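Local coordinates for protein beta-Lactamase/D-Alanine Carboxypeptidase (Pseudomonas syringae pv. tomato, PDB 5EVI) that probably hydrolyses beta-lactams to substituted beta-amino acids, as a class C beta-lactamase linked to antibiotic resistance, at residues P57-S60 / D61-F64; S293-L296 / N297-A301. One frame throughout, in Å; residues are numbered along the deposited sequence.

How the interactions relate
Two short local contacts illustrate how loops of a beta-lactamase fold are bonded by side chains to their own backbone. Interaction 1 comes first along the chain, in the loop that leaves strand 43-48 and leads toward helix 70-83. Interaction 2 follows much later, joining the loop after helix 284-290 to strand 299-308. Their centres lie about 33 Å apart, on opposite sides of the chain's centre, and their nearest atoms about 19 Å apart, so neither touches the other. Both adjoin the main antiparallel sheet near its ends: strand 43-48 is one outermost strand, and strand 299-308 pairs with the other, 151-152. Each is thus a separate local turn, at its own end of the sheet.

Interaction 1 (P57-S60 / D61-F64); sequences PVSS and DTLF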
loop_
_atom_site.group_PDB
_atom_site.type_symbol
_atom_site.label_atom_id
_atom_site.label_comp_id
_atom_site.label_asym_id
_atom_site.label_seq_id
_atom_site.Cartn_x
_atom_site.Cartn_y
_atom_site.Cartn_z
ATOM N N PRO D 57 23.966 0.222 10.516
ATOM C CA PRO D 57 22.854 1.011 11.080
ATOM C C PRO D 57 21.730 1.306 10.088
ATOM O O PRO D 57 21.967 1.472 8.885
ATOM C CB PRO D 57 23.532 2.314 11.488
ATOM C CG PRO D 57 24.637 2.453 10.493
ATOM C CD PRO D 57 25.176 1.051 10.361
ATOM N N VAL D 58 20.514 1.414 10.609
ATOM C CA VAL D 58 19.384 1.790 9.788
ATOM C C VAL D 58 19.593 3.264 9.388
ATOM O O VAL D 58 19.919 4.114 10.233
ATOM C CB VAL D 58 18.036 1.581 10.521
ATOM C CG1 VAL D 58 16.880 2.141 9.716
ATOM C CG2 VAL D 58 17.801 0.099 10.800
ATOM N N SER D 59 19.436 3.533 8.097
ATOM C CA SER D 59 19.401 4.904 7.562
ATOM C C SER D 59 18.078 5.186 6.855
ATOM O O SER D 59 17.279 4.279 6.563
ATOM C CB SER D 59 20.539 5.102 6.551
ATOM O OG SER D 59 20.240 4.443 5.327
ATOM N N SER D 60 17.885 6.446 6.502
ATOM C CA SER D 60 16.776 6.830 5.623
ATOM C C SER D 60 16.896 6.274 4.183
ATOM O O SER D 60 16.008 6.507 3.371
ATOM C CB SER D 60 16.659 8.350 5.592
ATOM O OG SER D 60 16.379 8.821 6.897
ATOM N N ASP D 61 18.004 5.591 3.861
ATOM C CA ASP D 61 18.198 4.928 2.556
ATOM C C ASP D 61 18.176 3.405 2.608
ATOM O O ASP D 61 18.214 2.750 1.573
ATOM C CB ASP D 61 19.519 5.401 1.961
ATOM C CG ASP D 61 19.606 6.915 1.910
ATOM O OD1 ASP D 61 18.623 7.540 1.434
ATOM O OD2 ASP D 61 20.628 7.475 2.374
ATOM N N THR D 62 18.146 2.844 3.810
ATOM C CA THR D 62 17.892 1.418 4.009
ATOM C C THR D 62 16.604 0.997 3.304
ATOM O O THR D 62 15.575 1.638 3.496
ATOM C CB THR D 62 17.718 1.141 5.495
ATOM O OG1 THR D 62 18.867 1.618 6.201
ATOM C CG2 THR D 62 17.509 -0.355 5.770
ATOM N N LEU D 63 16.661 -0.096 2.544
ATOM C CA LEU D 63 15.480 -0.628 1.836
ATOM C C LEU D 63 14.731 -1.621 2.721
ATOM O O LEU D 63 15.332 -2.581 3.226
ATOM C CB LEU D 63 15.875 -1.324 0.519
ATOM C CG LEU D 63 17.086 -0.825 -0.281
ATOM C CD1 LEU D 63 17.240 -1.641 -1.552
ATOM C CD2 LEU D 63 16.993 0.655 -0.608
ATOM N N PHE D 64 13.426 -1.379 2.895
ATOM C CA PHE D 64 12.502 -2.291 3.570
ATOM C C PHE D 64 11.462 -2.813 2.579
ATOM O O PHE D 64 10.997 -2.072 1.698
ATOM C CB PHE D 64 11.763 -1.557 4.690
ATOM C CG PHE D 64 12.660 -1.048 5.790
ATOM C CD1 PHE D 64 12.753 -1.725 7.004
ATOM C CD2 PHE D 64 13.390 0.125 5.625
ATOM C CE1 PHE D 64 13.555 -1.264 8.026
ATOM C CE2 PHE D 64 14.206 0.598 6.643
ATOM C CZ PHE D 64 14.295 -0.093 7.850
HETATM O O HOH W 1 14.509 3.695 5.121
#
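The carbonyl oxygen of Ser59 is gripped twice: the backbone N of Thr62 donates to Ser59 O over 3.2 Å, and a water donates to the same oxygen. The first bond closes a type I beta turn from Ser59 to Thr62, within the loop between strand 43-48 and helix 70-83 of this class C beta-lactamase. The same water also donates to Thr62 O at 2.8 Å, so it spans the two backbone carbonyls at the ends of the turn.

Two hydroxyls reinforce the turn. Ser59 places OG between its own N and carbonyl carbon (chi1 75°), which carries it over the turn; there it accepts the N-H of Asp61 at 2.9 Å from Asp61 N to Ser59 OG, an ST turn set within the beta turn. From the other end, Thr62 OG1 receives the N-H of Ser59, with Ser59 N to Thr62 OG1 2.8 Å and a nearly straight angle of 168°. Ser59 and Thr62 thus trade N-H groups, one going to a backbone carbonyl and the other to a side-chain hydroxyl. This couples the rotation of the threonine side chain to the backbone of the turn.

The remaining polar ends tie the turn to its surroundings: Asp61 OD1 forms a salt bridge with Arg233 of helix 232-243, and Ser60 OG is hydrogen-bonded to Asn46 of strand 43-48. On the apolar side, Val58 and Phe64 cross at about a right angle and both touch Ser33 of strand 31-38. The valine meets the aromatic ring at its edge, near the ring plane, with Val58 CG1 3.9 Å from Phe64 CZ.

Interaction 2 (S293-L296 / N297-A301); sequences SAML and NTQKA
A bend at chi2 (80°) folds the Gln299 side chain back, and with CG lying beside its own backbone N it delivers the amide to Met295 O. There Gln299 NE2 donates to Met295 O at 3.0 Å, the N-H pointing at the oxygen with an angle of 155°. The acceptor lies near the plane of the glutamine amide, whereas the nitrogen is tilted 37° above the carbonyl plane of Met295. The motif is a 3-10 segment, 293-296, running through a short loop into strand 299-308. One backbone bond continues the 3-10 pattern, Asn297 N donating to Ala294 O at 3.1 Å; the glutamine amide serves the next carbonyl along.

The selenomethionine side chain at Met295, bent at both chi2 and chi3, crosses that of Gln299 at about a right angle. Its SE lies 4.1 Å from Gln299 CD and its CE 3.9 Å from Gln299 NE2, so the amide is packed against as well as bonded. Met295 and Gln299 both touch Val266 of strand 262-266, while Gln299 shares backbone hydrogen bonding with Arg152 of strand 151-152. Leu296 touches Tyr154, which with Ser68, Lys71 and Lys318 probably forms the active site, as in other class C enzymes; a bound sulfate about 4 Å from the leucine side chain probably comes from the crystallisation liquor.

Gln299 OE1 stands 3.3 Å from Ala294 O and 2.8 Å from Asn297 O, both acceptors like itself. As modelled, the amide holds the 3-10 segment through its NH2 group while OE1 faces two backbone carbonyl oxygens, which leaves the assignment of the amide ends open to doubt.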
loop_
_atom_site.group_PDB
_atom_site.type_symbol
_atom_site.label_atom_id
_atom_site.label_comp_id
_atom_site.label_asym_id
_atom_site.label_seq_id
_atom_site.Cartn_x
_atom_site.Cartn_y
_atom_site.Cartn_z
ATOM N N SER D 293 -6.774 -7.255 12.320
ATOM C CA SER D 293 -6.785 -8.434 11.416
ATOM C C SER D 293 -8.196 -9.024 11.207
ATOM O O SER D 293 -8.467 -9.666 10.178
ATOM C CB SER D 293 -5.790 -9.514 11.870
ATOM O OG SER D 293 -4.554 -9.359 11.197
ATOM N N ALA D 294 -9.111 -8.771 12.144
ATOM C CA ALA D 294 -10.527 -9.057 11.918
ATOM C C ALA D 294 -11.007 -8.534 10.542
ATOM O O ALA D 294 -11.817 -9.180 9.873
ATOM C CB ALA D 294 -11.371 -8.471 13.044
HETATM N N MSE D 295 -10.459 -7.405 10.095
HETATM C CA MSE D 295 -10.885 -6.792 8.825
HETATM C C MSE D 295 -10.444 -7.568 7.598
HETATM O O MSE D 295 -10.931 -7.291 6.505
HETATM C CB MSE D 295 -10.381 -5.352 8.716
HETATM C CG MSE D 295 -10.929 -4.443 9.811
HETATM SE SE MSE D 295 -12.834 -4.013 9.565
HETATM C CE MSE D 295 -12.781 -3.217 7.768
ATOM N N LEU D 296 -9.518 -8.520 7.744
ATOM C CA LEU D 296 -9.193 -9.462 6.664
ATOM C C LEU D 296 -10.355 -10.406 6.290
ATOM O O LEU D 296 -10.352 -10.971 5.204
ATOM C CB LEU D 296 -7.948 -10.294 7.004
ATOM C CG LEU D 296 -6.614 -9.539 7.125
ATOM C CD1 LEU D 296 -5.498 -10.439 7.647
ATOM C CD2 LEU D 296 -6.232 -8.920 5.788
ATOM N N ASN D 297 -11.341 -10.577 7.168
ATOM C CA ASN D 297 -12.514 -11.401 6.854
ATOM C C ASN D 297 -13.586 -10.583 6.147
ATOM O O ASN D 297 -13.561 -9.367 6.183
ATOM C CB ASN D 297 -13.099 -12.025 8.117
ATOM C CG ASN D 297 -12.143 -12.992 8.802
ATOM O OD1 ASN D 297 -12.389 -13.390 9.936
ATOM N ND2 ASN D 297 -11.048 -13.360 8.131
ATOM N N THR D 298 -14.545 -11.271 5.535
ATOM C CA THR D 298 -15.544 -10.627 4.683
ATOM C C THR D 298 -16.501 -9.772 5.508
ATOM O O THR D 298 -17.104 -10.264 6.451
ATOM C CB THR D 298 -16.307 -11.673 3.856
ATOM O OG1 THR D 298 -15.369 -12.355 3.011
ATOM C CG2 THR D 298 -17.369 -11.033 2.986
ATOM N N GLN D 299 -16.606 -8.491 5.153
ATOM C CA GLN D 299 -17.485 -7.530 5.830
ATOM C C GLN D 299 -18.547 -7.079 4.852
ATOM O O GLN D 299 -18.337 -7.145 3.646
ATOM C CB GLN D 299 -16.718 -6.270 6.262
ATOM C CG GLN D 299 -16.043 -6.341 7.623
ATOM C CD GLN D 299 -14.735 -7.084 7.586
ATOM O OE1 GLN D 299 -14.490 -7.977 8.403
ATOM N NE2 GLN D 299 -13.878 -6.729 6.628
ATOM N N LYS D 300 -19.668 -6.598 5.385
ATOM C CA LYS D 300 -20.659 -5.889 4.586
ATOM C C LYS D 300 -20.088 -4.531 4.163
ATOM O O LYS D 300 -19.356 -3.890 4.921
ATOM C CB LYS D 300 -21.947 -5.681 5.381
ATOM C CG LYS D 300 -23.014 -4.919 4.611
ATOM C CD LYS D 300 -24.429 -5.298 5.044
ATOM C CE LYS D 300 -25.462 -4.791 4.051
ATOM N NZ LYS D 300 -25.279 -3.348 3.709
ATOM N N ALA D 301 -20.426 -4.113 2.948
ATOM C CA ALA D 301 -20.027 -2.811 2.426
ATOM C C ALA D 301 -21.225 -2.123 1.785
ATOM O O ALA D 301 -22.185 -2.781 1.381
ATOM C CB ALA D 301 -18.905 -2.963 1.408
#